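Local atomic coordinates of BAT-2 beta-lactamase (Bacillus atrophaeus, PDB entry 6W5G), a protein that hydrolyses beta-lactam antibiotics as a class D beta-lactamase of a Gram-positive bacterium, and so probably contributes to antibiotic resistance. Residues F189-P192 / I193-T196; E174-D177 / F178-L182; K36-V39 / D40-F43; T217-T220 / D221-L224. All blocks are in the same frame, centred on the assembly; numbering follows the deposited sequence.

Contact 1: residues F189-P192 / I193-T196; sequences FDKP and IMKT
Lys195 N donates to Lys191 O at 2.9 Å with an N-H...O angle of 165°, a regular bond in the first turn of helix 191-200. Thr196 N does the same to Pro192 O, also at 2.9 Å, and Met194 N reaches Asp190 O in the carbonyl plane at 3.2 Å. Asp190 O takes a second, weak bond from Ile193 N. Asp190 is at the N-cap position, and it is its carbonyl that serves the turn; its carboxylate makes no capping bond.

One turn apart, the ends of Lys191 and Lys195 curl toward each other until their NZ atoms are 4.3 Å apart. Glu185 pairs one carboxylate oxygen with each ammonium group, which probably offsets their repulsion.

On another side of the turn the Ile193 CD1 methyl lies 4.0 Å from Asp190 CB, and the same side chain packs on Leu87 of helix 81-88. The Phe189 ring leads away from the turn to stack on Trp144, but its CB stays 3.9 Å from Met194 CG. Met194 bends at its last torsion, chi3 -73°, which folds the methyl back over the start of the turn and brings CE to 3.2 Å from Phe189 O.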
loop_
_atom_site.group_PDB
_atom_site.type_symbol
_atom_site.label_atom_id
_atom_site.label_comp_id
_atom_site.label_asym_id
_atom_site.label_seq_id
_atom_site.Cartn_x
_atom_site.Cartn_y
_atom_site.Cartn_z
ATOM N N PHE A 189 -10.960 -2.706 12.916
ATOM C CA PHE A 189 -9.871 -3.448 13.535
ATOM C C PHE A 189 -9.564 -2.848 14.901
ATOM O O PHE A 189 -9.871 -1.683 15.169
ATOM C CB PHE A 189 -8.602 -3.387 12.668
ATOM C CG PHE A 189 -8.765 -4.025 11.316
ATOM C CD1 PHE A 189 -8.817 -5.405 11.187
ATOM C CD2 PHE A 189 -8.861 -3.241 10.171
ATOM C CE1 PHE A 189 -8.963 -5.998 9.941
ATOM C CE2 PHE A 189 -9.015 -3.821 8.927
ATOM C CZ PHE A 189 -9.075 -5.210 8.811
ATOM N N ASP A 190 -8.946 -3.657 15.766
ATOM C CA ASP A 190 -8.430 -3.137 17.026
ATOM C C ASP A 190 -7.450 -2.006 16.737
ATOM O O ASP A 190 -6.629 -2.093 15.817
ATOM C CB ASP A 190 -7.687 -4.232 17.803
ATOM C CG ASP A 190 -8.582 -5.381 18.241
ATOM O OD1 ASP A 190 -9.811 -5.209 18.308
ATOM O OD2 ASP A 190 -8.030 -6.466 18.558
ATOM N N LYS A 191 -7.542 -0.934 17.521
ATOM C CA LYS A 191 -6.636 0.195 17.313
ATOM C C LYS A 191 -5.161 -0.183 17.403
ATOM O O LYS A 191 -4.384 0.279 16.546
ATOM C CB LYS A 191 -6.990 1.360 18.248
ATOM C CG LYS A 191 -8.311 2.048 17.892
ATOM C CD LYS A 191 -8.721 3.085 18.941
ATOM C CE LYS A 191 -7.875 4.355 18.850
ATOM N NZ LYS A 191 -8.027 5.087 17.547
ATOM N N PRO A 192 -4.706 -0.983 18.377
ATOM C CA PRO A 192 -3.281 -1.354 18.379
ATOM C C PRO A 192 -2.848 -2.103 17.135
ATOM O O PRO A 192 -1.692 -1.967 16.715
ATOM C CB PRO A 192 -3.112 -2.184 19.664
ATOM C CG PRO A 192 -4.502 -2.479 20.135
ATOM C CD PRO A 192 -5.385 -1.403 19.620
ATOM N N ILE A 193 -3.745 -2.872 16.513
ATOM C CA ILE A 193 -3.394 -3.548 15.268
ATOM C C ILE A 193 -3.164 -2.534 14.153
ATOM O O ILE A 193 -2.213 -2.650 13.367
ATOM C CB ILE A 193 -4.468 -4.587 14.907
ATOM C CG1 ILE A 193 -4.371 -5.779 15.858
ATOM C CG2 ILE A 193 -4.325 -5.036 13.454
ATOM C CD1 ILE A 193 -5.465 -6.799 15.667
ATOM N N MET A 194 -4.017 -1.516 14.074
ATOM C CA MET A 194 -3.815 -0.476 13.073
ATOM C C MET A 194 -2.536 0.310 13.335
ATOM O O MET A 194 -1.811 0.644 12.393
ATOM C CB MET A 194 -5.035 0.437 13.011
ATOM C CG MET A 194 -6.220 -0.276 12.385
ATOM S SD MET A 194 -7.714 0.713 12.188
ATOM C CE MET A 194 -8.305 0.845 13.875
ATOM N N LYS A 195 -2.230 0.601 14.607
ATOM C CA LYS A 195 -0.962 1.253 14.917
ATOM C C LYS A 195 0.221 0.396 14.470
ATOM O O LYS A 195 1.186 0.915 13.897
ATOM C CB LYS A 195 -0.864 1.564 16.413
ATOM C CG LYS A 195 -1.855 2.611 16.928
ATOM C CD LYS A 195 -1.622 3.992 16.312
ATOM C CE LYS A 195 -2.264 5.118 17.138
ATOM N NZ LYS A 195 -3.756 5.004 17.247
ATOM N N THR A 196 0.159 -0.919 14.717
ATOM C CA THR A 196 1.257 -1.812 14.347
ATOM C C THR A 196 1.471 -1.832 12.838
ATOM O O THR A 196 2.609 -1.738 12.358
ATOM C CB THR A 196 0.967 -3.224 14.860
ATOM O OG1 THR A 196 0.957 -3.216 16.291
ATOM C CG2 THR A 196 2.026 -4.218 14.365
#

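Contact 2: residues E174-D177 / F178-L182; sequences EEKD and FIEHL
Ile179 and Glu175 meet on the densely packed side of helix 172-184: Ile179 N bonds to Glu175 O at 2.9 Å, and the CG1 branch of Ile179 presses on the same carbonyl oxygen at 3.3 Å. Phe178 stands next to them, with Glu175 O near the plane of its ring at the edge and Tyr150 meeting it edge-to-face. The buried Glu175 side chain sets off away from 178-182, and its OE2 bonds to Thr77, two residues before the carboxylated Lys79. One turn beyond Asp177, the His181 ring has Asp177 O 3.1 Å above one face, toward its rim.

The water-bridged side is looser. Lys176 NZ forms a salt bridge with Asp177 OD1 at 2.8 Å, yet stays 4.3 Å from Glu180 OE1. Glu180, one helical turn on, has CG anti to the backbone N (chi1 -178°) and an extended chain, which runs it alongside Lys176. One water bridges the two, accepting from Lys176 NZ and donating to Glu180 OE1. A second donates to both Asp177 OD1 and Glu180 OE1, probably easing the closeness of the carboxylates; Glu180 also pairs with Lys184.

In the fold, Ile179 rests on Val228 and Phe230 of strand 225-233 and on Ile239 of strand 236-244, while Phe178 and Leu182 pack against Leu84, so helix 172-184 lies between the sheet and helix 81-88.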
loop_
_atom_site.group_PDB
_atom_site.type_symbol
_atom_site.label_atom_id
_atom_site.label_comp_id
_atom_site.label_asym_id
_atom_site.label_seq_id
_atom_site.Cartn_x
_atom_site.Cartn_y
_atom_site.Cartn_z
ATOM N N GLU A 174 -10.092 4.238 -4.632
ATOM C CA GLU A 174 -10.492 3.322 -3.569
ATOM C C GLU A 174 -9.319 2.984 -2.649
ATOM O O GLU A 174 -9.506 2.834 -1.433
ATOM C CB GLU A 174 -11.100 2.056 -4.175
ATOM C CG GLU A 174 -12.471 2.281 -4.783
ATOM C CD GLU A 174 -13.003 1.088 -5.570
ATOM O OE1 GLU A 174 -12.219 0.332 -6.182
ATOM O OE2 GLU A 174 -14.237 0.914 -5.594
ATOM N N GLU A 175 -8.106 2.848 -3.205
ATOM C CA GLU A 175 -6.926 2.670 -2.360
ATOM C C GLU A 175 -6.707 3.887 -1.465
ATOM O O GLU A 175 -6.386 3.743 -0.278
ATOM C CB GLU A 175 -5.682 2.398 -3.214
ATOM C CG GLU A 175 -5.657 1.001 -3.847
ATOM C CD GLU A 175 -4.544 0.101 -3.317
ATOM O OE1 GLU A 175 -4.029 0.351 -2.196
ATOM O OE2 GLU A 175 -4.210 -0.886 -4.026
ATOM N N LYS A 176 -6.903 5.092 -2.013
ATOM C CA LYS A 176 -6.764 6.295 -1.197
ATOM C C LYS A 176 -7.759 6.281 -0.050
ATOM O O LYS A 176 -7.406 6.604 1.091
ATOM C CB LYS A 176 -6.956 7.545 -2.062
ATOM C CG LYS A 176 -6.861 8.869 -1.301
ATOM C CD LYS A 176 -8.232 9.368 -0.835
ATOM C CE LYS A 176 -9.139 9.697 -1.994
ATOM N NZ LYS A 176 -10.472 10.196 -1.519
ATOM N N ASP A 177 -9.014 5.908 -0.337
ATOM C CA ASP A 177 -10.023 5.846 0.715
ATOM C C ASP A 177 -9.648 4.824 1.775
ATOM O O ASP A 177 -9.803 5.082 2.975
ATOM C CB ASP A 177 -11.393 5.503 0.126
ATOM C CG ASP A 177 -11.984 6.641 -0.678
ATOM O OD1 ASP A 177 -11.582 7.808 -0.470
ATOM O OD2 ASP A 177 -12.865 6.364 -1.512
ATOM N N PHE A 178 -9.153 3.654 1.356
ATOM C CA PHE A 178 -8.750 2.645 2.330
ATOM C C PHE A 178 -7.608 3.153 3.209
ATOM O O PHE A 178 -7.651 3.020 4.438
ATOM C CB PHE A 178 -8.359 1.346 1.627
ATOM C CG PHE A 178 -7.634 0.393 2.522
ATOM C CD1 PHE A 178 -8.315 -0.309 3.515
ATOM C CD2 PHE A 178 -6.261 0.237 2.413
ATOM C CE1 PHE A 178 -7.630 -1.159 4.373
ATOM C CE2 PHE A 178 -5.574 -0.609 3.259
ATOM C CZ PHE A 178 -6.255 -1.311 4.238
ATOM N N ILE A 179 -6.576 3.745 2.598
ATOM C CA ILE A 179 -5.454 4.252 3.384
ATOM C C ILE A 179 -5.905 5.384 4.294
ATOM O O ILE A 179 -5.453 5.492 5.442
ATOM C CB ILE A 179 -4.276 4.663 2.477
ATOM C CG1 ILE A 179 -3.728 3.446 1.725
ATOM C CG2 ILE A 179 -3.168 5.343 3.301
ATOM C CD1 ILE A 179 -3.160 2.377 2.619
ATOM N N GLU A 180 -6.815 6.237 3.813
ATOM C CA GLU A 180 -7.326 7.305 4.667
ATOM C C GLU A 180 -8.082 6.738 5.865
ATOM O O GLU A 180 -7.966 7.255 6.987
ATOM C CB GLU A 180 -8.218 8.254 3.864
ATOM C CG GLU A 180 -8.738 9.413 4.712
ATOM C CD GLU A 180 -9.545 10.415 3.916
ATOM O OE1 GLU A 180 -9.731 10.201 2.702
ATOM O OE2 GLU A 180 -10.008 11.411 4.514
ATOM N N HIS A 181 -8.854 5.669 5.647
ATOM C CA HIS A 181 -9.557 5.023 6.750
ATOM C C HIS A 181 -8.583 4.396 7.736
ATOM O O HIS A 181 -8.816 4.431 8.949
ATOM C CB HIS A 181 -10.540 3.984 6.212
ATOM C CG HIS A 181 -11.665 4.579 5.424
ATOM N ND1 HIS A 181 -12.338 3.883 4.446
ATOM C CD2 HIS A 181 -12.214 5.815 5.453
ATOM C CE1 HIS A 181 -13.274 4.657 3.922
ATOM N NE2 HIS A 181 -13.221 5.834 4.518
ATOM N N LEU A 182 -7.490 3.817 7.236
ATOM C CA LEU A 182 -6.472 3.278 8.128
ATOM C C LEU A 182 -5.798 4.388 8.923
ATOM O O LEU A 182 -5.590 4.256 10.140
ATOM C CB LEU A 182 -5.445 2.494 7.317
ATOM C CG LEU A 182 -4.246 1.972 8.108
ATOM C CD1 LEU A 182 -4.690 1.105 9.281
ATOM C CD2 LEU A 182 -3.275 1.220 7.194
HETATM O O HOH W 1 -10.207 11.794 0.577
HETATM O O HOH W 2 -11.942 8.493 2.062
#

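Contact 3: residues K36-V39 / D40-F43; sequences KLNV and DEFF
Phe43 turns the edge of its ring to Val39: Val39 O lies in the ring plane at that edge, 3.5 Å from Phe43 CD2, while Tyr63 stacks on the ring. The two side chains run side by side, and Val39 CG2 touches Phe43 CE2 at 3.8 Å. The neighbouring Phe42 ring carries Glu41 CG over the centre of one face.

Two smaller flat groups cross on the outer side: the Asn38 amide and the Asp40 carboxylate stand 75° apart. Asn38 CG is anti to its own backbone N (chi1 -168°), which swings OD1 forward to accept from Asp40 N at 3.0 Å, the bond that defines an Asx turn. The donor stands above the amide carbonyl plane, 45° out of it. Asn38 ND2 adds a weak bond to Asp40 OD2. A water donates to both Asn38 OD1 and Glu41 OE1, and Glu41 has its salt bridge with Lys261.

Phe42 N then bonds to Val39 O at 3.0 Å, and Phe43 N to Asp40 O. These bonds make a short 3-10 turn that leads toward strand 48-54. Its aromatic residues pack on Ile258 and Ile254 of helix 248-261, joining the N-terminal segment to the C-terminal helix of the penicillin-binding-protein/beta-lactamase fold.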
loop_
_atom_site.group_PDB
_atom_site.type_symbol
_atom_site.label_atom_id
_atom_site.label_comp_id
_atom_site.label_asym_id
_atom_site.label_seq_id
_atom_site.Cartn_x
_atom_site.Cartn_y
_atom_site.Cartn_z
ATOM N N LYS A 36 -3.812 23.607 -5.794
ATOM C CA LYS A 36 -2.945 24.264 -6.765
ATOM C C LYS A 36 -1.744 23.410 -7.157
ATOM O O LYS A 36 -0.801 23.926 -7.764
ATOM C CB LYS A 36 -2.487 25.635 -6.257
ATOM C CG LYS A 36 -3.590 26.524 -5.709
ATOM C CD LYS A 36 -3.154 27.983 -5.764
ATOM C CE LYS A 36 -4.309 28.910 -6.148
ATOM N NZ LYS A 36 -5.273 29.083 -5.026
ATOM N N LEU A 37 -1.758 22.120 -6.827
ATOM C CA LEU A 37 -0.658 21.249 -7.213
ATOM C C LEU A 37 -0.554 21.133 -8.727
ATOM O O LEU A 37 -1.544 21.244 -9.455
ATOM C CB LEU A 37 -0.860 19.846 -6.639
ATOM C CG LEU A 37 0.069 19.435 -5.498
ATOM C CD1 LEU A 37 -0.091 20.342 -4.287
ATOM C CD2 LEU A 37 -0.159 17.967 -5.148
ATOM N N ASN A 38 0.671 20.915 -9.198
ATOM C CA ASN A 38 0.889 20.463 -10.562
ATOM C C ASN A 38 2.024 19.459 -10.559
ATOM O O ASN A 38 3.112 19.737 -10.042
ATOM C CB ASN A 38 1.196 21.602 -11.533
ATOM C CG ASN A 38 1.129 21.141 -12.980
ATOM O OD1 ASN A 38 2.031 20.460 -13.459
ATOM N ND2 ASN A 38 0.049 21.499 -13.677
ATOM N N VAL A 39 1.759 18.289 -11.123
ATOM C CA VAL A 39 2.713 17.193 -11.127
ATOM C C VAL A 39 3.018 16.726 -12.547
ATOM O O VAL A 39 3.575 15.653 -12.734
ATOM C CB VAL A 39 2.250 16.037 -10.219
ATOM C CG1 VAL A 39 2.017 16.530 -8.787
ATOM C CG2 VAL A 39 0.978 15.394 -10.780
ATOM N N ASP A 40 2.658 17.543 -13.547
ATOM C CA ASP A 40 2.804 17.156 -14.949
ATOM C C ASP A 40 4.219 16.697 -15.261
ATOM O O ASP A 40 4.418 15.733 -16.012
ATOM C CB ASP A 40 2.464 18.343 -15.855
ATOM C CG ASP A 40 0.979 18.668 -15.885
ATOM O OD1 ASP A 40 0.173 17.913 -15.309
ATOM O OD2 ASP A 40 0.622 19.694 -16.504
ATOM N N GLU A 41 5.219 17.392 -14.713
ATOM C CA GLU A 41 6.604 17.074 -15.041
ATOM C C GLU A 41 6.990 15.659 -14.640
ATOM O O GLU A 41 7.902 15.084 -15.244
ATOM C CB GLU A 41 7.564 18.103 -14.427
ATOM C CG GLU A 41 7.659 18.099 -12.896
ATOM C CD GLU A 41 6.676 19.061 -12.227
ATOM O OE1 GLU A 41 5.499 19.112 -12.649
ATOM O OE2 GLU A 41 7.086 19.771 -11.282
ATOM N N PHE A 42 6.316 15.069 -13.658
ATOM C CA PHE A 42 6.709 13.745 -13.196
ATOM C C PHE A 42 6.026 12.620 -13.952
ATOM O O PHE A 42 6.385 11.453 -13.753
ATOM C CB PHE A 42 6.499 13.623 -11.686
ATOM C CG PHE A 42 7.247 14.659 -10.911
ATOM C CD1 PHE A 42 8.637 14.638 -10.878
ATOM C CD2 PHE A 42 6.577 15.676 -10.245
ATOM C CE1 PHE A 42 9.340 15.594 -10.178
ATOM C CE2 PHE A 42 7.278 16.631 -9.542
ATOM C CZ PHE A 42 8.661 16.592 -9.506
ATOM N N PHE A 43 5.078 12.939 -14.830
ATOM C CA PHE A 43 4.362 11.931 -15.601
ATOM C C PHE A 43 4.611 12.053 -17.099
ATOM O O PHE A 43 3.868 11.473 -17.894
ATOM C CB PHE A 43 2.870 11.952 -15.269
ATOM C CG PHE A 43 2.550 11.438 -13.894
ATOM C CD1 PHE A 43 2.327 10.082 -13.683
ATOM C CD2 PHE A 43 2.478 12.301 -12.812
ATOM C CE1 PHE A 43 2.027 9.594 -12.413
ATOM C CE2 PHE A 43 2.178 11.826 -11.543
ATOM C CZ PHE A 43 1.953 10.467 -11.341
HETATM O O HOH W 3 4.486 21.516 -13.112
HETATM O O HOH W 4 -0.680 18.091 -12.595
#

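Contact 4: residues T217-T220 / D221-L224; sequences TRLT and DYGL
Arg218 grips Asp221 side-on with two nitrogens. NE donates to OD1 at 2.8 Å, straight at 169° and in the guanidinium plane, while NH2 reaches the syn lone pair of Asp221 OD2 at 3.0 Å; the two planes are turned 49° apart, so the salt bridge is twisted.

Asp221 OD1 is held again from the opposite face, where Gly223 N donates at 2.9 Å and closes an Asx turn. What sends the carboxylate back over the loop is its chi1 of 61°, with CG between the backbone N and the carbonyl carbon. Leu224 CB lies 3.6 Å above the centre of the guanidinium, so one face of the group rests on an apolar side chain. Farther out, Leu219 CD2 touches the phenol of Tyr222 at 3.7 Å from OH, and Thr217 CG2 approaches Tyr222 CD2.

The base of the loop is zipped by Arg218 N to Leu224 O, at 3.0 Å, with Thr217 CA adding a CA-H...O contact to the same oxygen. This is the hairpin connection between antiparallel strands 209-217 and 225-233, just after the Lys-Thr-Gly motif of the family; Thr217 bonds to Gly248 at the start of helix 248-261, and Tyr222 touches the loop residue Phe108.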
loop_
_atom_site.group_PDB
_atom_site.type_symbol
_atom_site.label_atom_id
_atom_site.label_comp_id
_atom_site.label_asym_id
_atom_site.label_seq_id
_atom_site.Cartn_x
_atom_site.Cartn_y
_atom_site.Cartn_z
ATOM N N THR A 217 4.038 -4.026 -7.526
ATOM C CA THR A 217 4.466 -4.152 -8.916
ATOM C C THR A 217 3.858 -5.411 -9.514
ATOM O O THR A 217 3.785 -6.450 -8.853
ATOM C CB THR A 217 6.001 -4.295 -9.024
ATOM O OG1 THR A 217 6.647 -3.172 -8.420
ATOM C CG2 THR A 217 6.441 -4.351 -10.481
ATOM N N ARG A 218 3.453 -5.330 -10.776
ATOM C CA ARG A 218 3.178 -6.541 -11.547
ATOM C C ARG A 218 4.512 -7.047 -12.093
ATOM O O ARG A 218 5.097 -6.428 -12.987
ATOM C CB ARG A 218 2.183 -6.236 -12.664
ATOM C CG ARG A 218 1.777 -7.463 -13.459
ATOM C CD ARG A 218 0.600 -7.183 -14.385
ATOM N NE ARG A 218 0.945 -6.189 -15.394
ATOM C CZ ARG A 218 0.129 -5.238 -15.840
ATOM N NH1 ARG A 218 -1.115 -5.135 -15.369
ATOM N NH2 ARG A 218 0.563 -4.387 -16.764
ATOM N N LEU A 219 5.012 -8.158 -11.543
ATOM C CA LEU A 219 6.386 -8.595 -11.776
ATOM C C LEU A 219 6.577 -9.341 -13.092
ATOM O O LEU A 219 7.710 -9.715 -13.411
ATOM C CB LEU A 219 6.874 -9.452 -10.607
ATOM C CG LEU A 219 6.960 -8.702 -9.271
ATOM C CD1 LEU A 219 7.159 -9.678 -8.113
ATOM C CD2 LEU A 219 8.084 -7.661 -9.288
ATOM N N THR A 220 5.505 -9.582 -13.846
ATOM C CA THR A 220 5.647 -10.129 -15.188
ATOM C C THR A 220 6.248 -9.092 -16.128
ATOM O O THR A 220 7.356 -9.271 -16.643
ATOM C CB THR A 220 4.288 -10.616 -15.702
ATOM O OG1 THR A 220 3.329 -9.554 -15.588
ATOM C CG2 THR A 220 3.812 -11.824 -14.896
ATOM N N ASP A 221 5.543 -7.982 -16.346
ATOM C CA ASP A 221 5.990 -6.974 -17.297
ATOM C C ASP A 221 6.525 -5.707 -16.646
ATOM O O ASP A 221 6.994 -4.817 -17.364
ATOM C CB ASP A 221 4.877 -6.621 -18.295
ATOM C CG ASP A 221 3.637 -6.047 -17.622
ATOM O OD1 ASP A 221 3.597 -5.955 -16.375
ATOM O OD2 ASP A 221 2.694 -5.668 -18.355
ATOM N N TYR A 222 6.467 -5.594 -15.317
ATOM C CA TYR A 222 6.800 -4.341 -14.630
ATOM C C TYR A 222 6.030 -3.158 -15.221
ATOM O O TYR A 222 6.519 -2.024 -15.261
ATOM C CB TYR A 222 8.312 -4.089 -14.624
ATOM C CG TYR A 222 9.085 -5.025 -13.728
ATOM C CD1 TYR A 222 9.275 -6.357 -14.067
ATOM C CD2 TYR A 222 9.633 -4.569 -12.538
ATOM C CE1 TYR A 222 9.989 -7.214 -13.239
ATOM C CE2 TYR A 222 10.346 -5.409 -11.709
ATOM C CZ TYR A 222 10.520 -6.730 -12.063
ATOM O OH TYR A 222 11.224 -7.564 -11.225
ATOM N N GLY A 223 4.805 -3.415 -15.674
ATOM C CA GLY A 223 4.005 -2.425 -16.369
ATOM C C GLY A 223 2.851 -1.899 -15.551
ATOM O O GLY A 223 1.993 -1.191 -16.096
ATOM N N LEU A 224 2.787 -2.237 -14.268
ATOM C CA LEU A 224 1.798 -1.729 -13.332
ATOM C C LEU A 224 2.526 -1.539 -12.013
ATOM O O LEU A 224 3.192 -2.462 -11.526
ATOM C CB LEU A 224 0.638 -2.718 -13.149
ATOM C CG LEU A 224 -0.259 -2.495 -11.926
ATOM C CD1 LEU A 224 -0.983 -1.157 -12.004
ATOM C CD2 LEU A 224 -1.243 -3.644 -11.796
#

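Along the chain the order is contact 3, contact 2, contact 1, contact 4, all in one penicillin-binding-protein/beta-lactamase fold. Contacts 1 and 2 lie on successive helices, 191-200 and 172-184; their centres are about 15 Å apart and they meet where Met194 CG packs on Leu182 CD1 at 3.7 Å. Contact 3 is remote, its centre about 34 Å from that of contact 1, across the chain's centre, by outermost strand 59-63. Contact 4 connects two inner strands of the six-stranded sheet and comes within about 9 Å of contact 2 by nearest atoms. The four local contacts thus lie beside the sheet's outer strand, in a strand connection and on two helices.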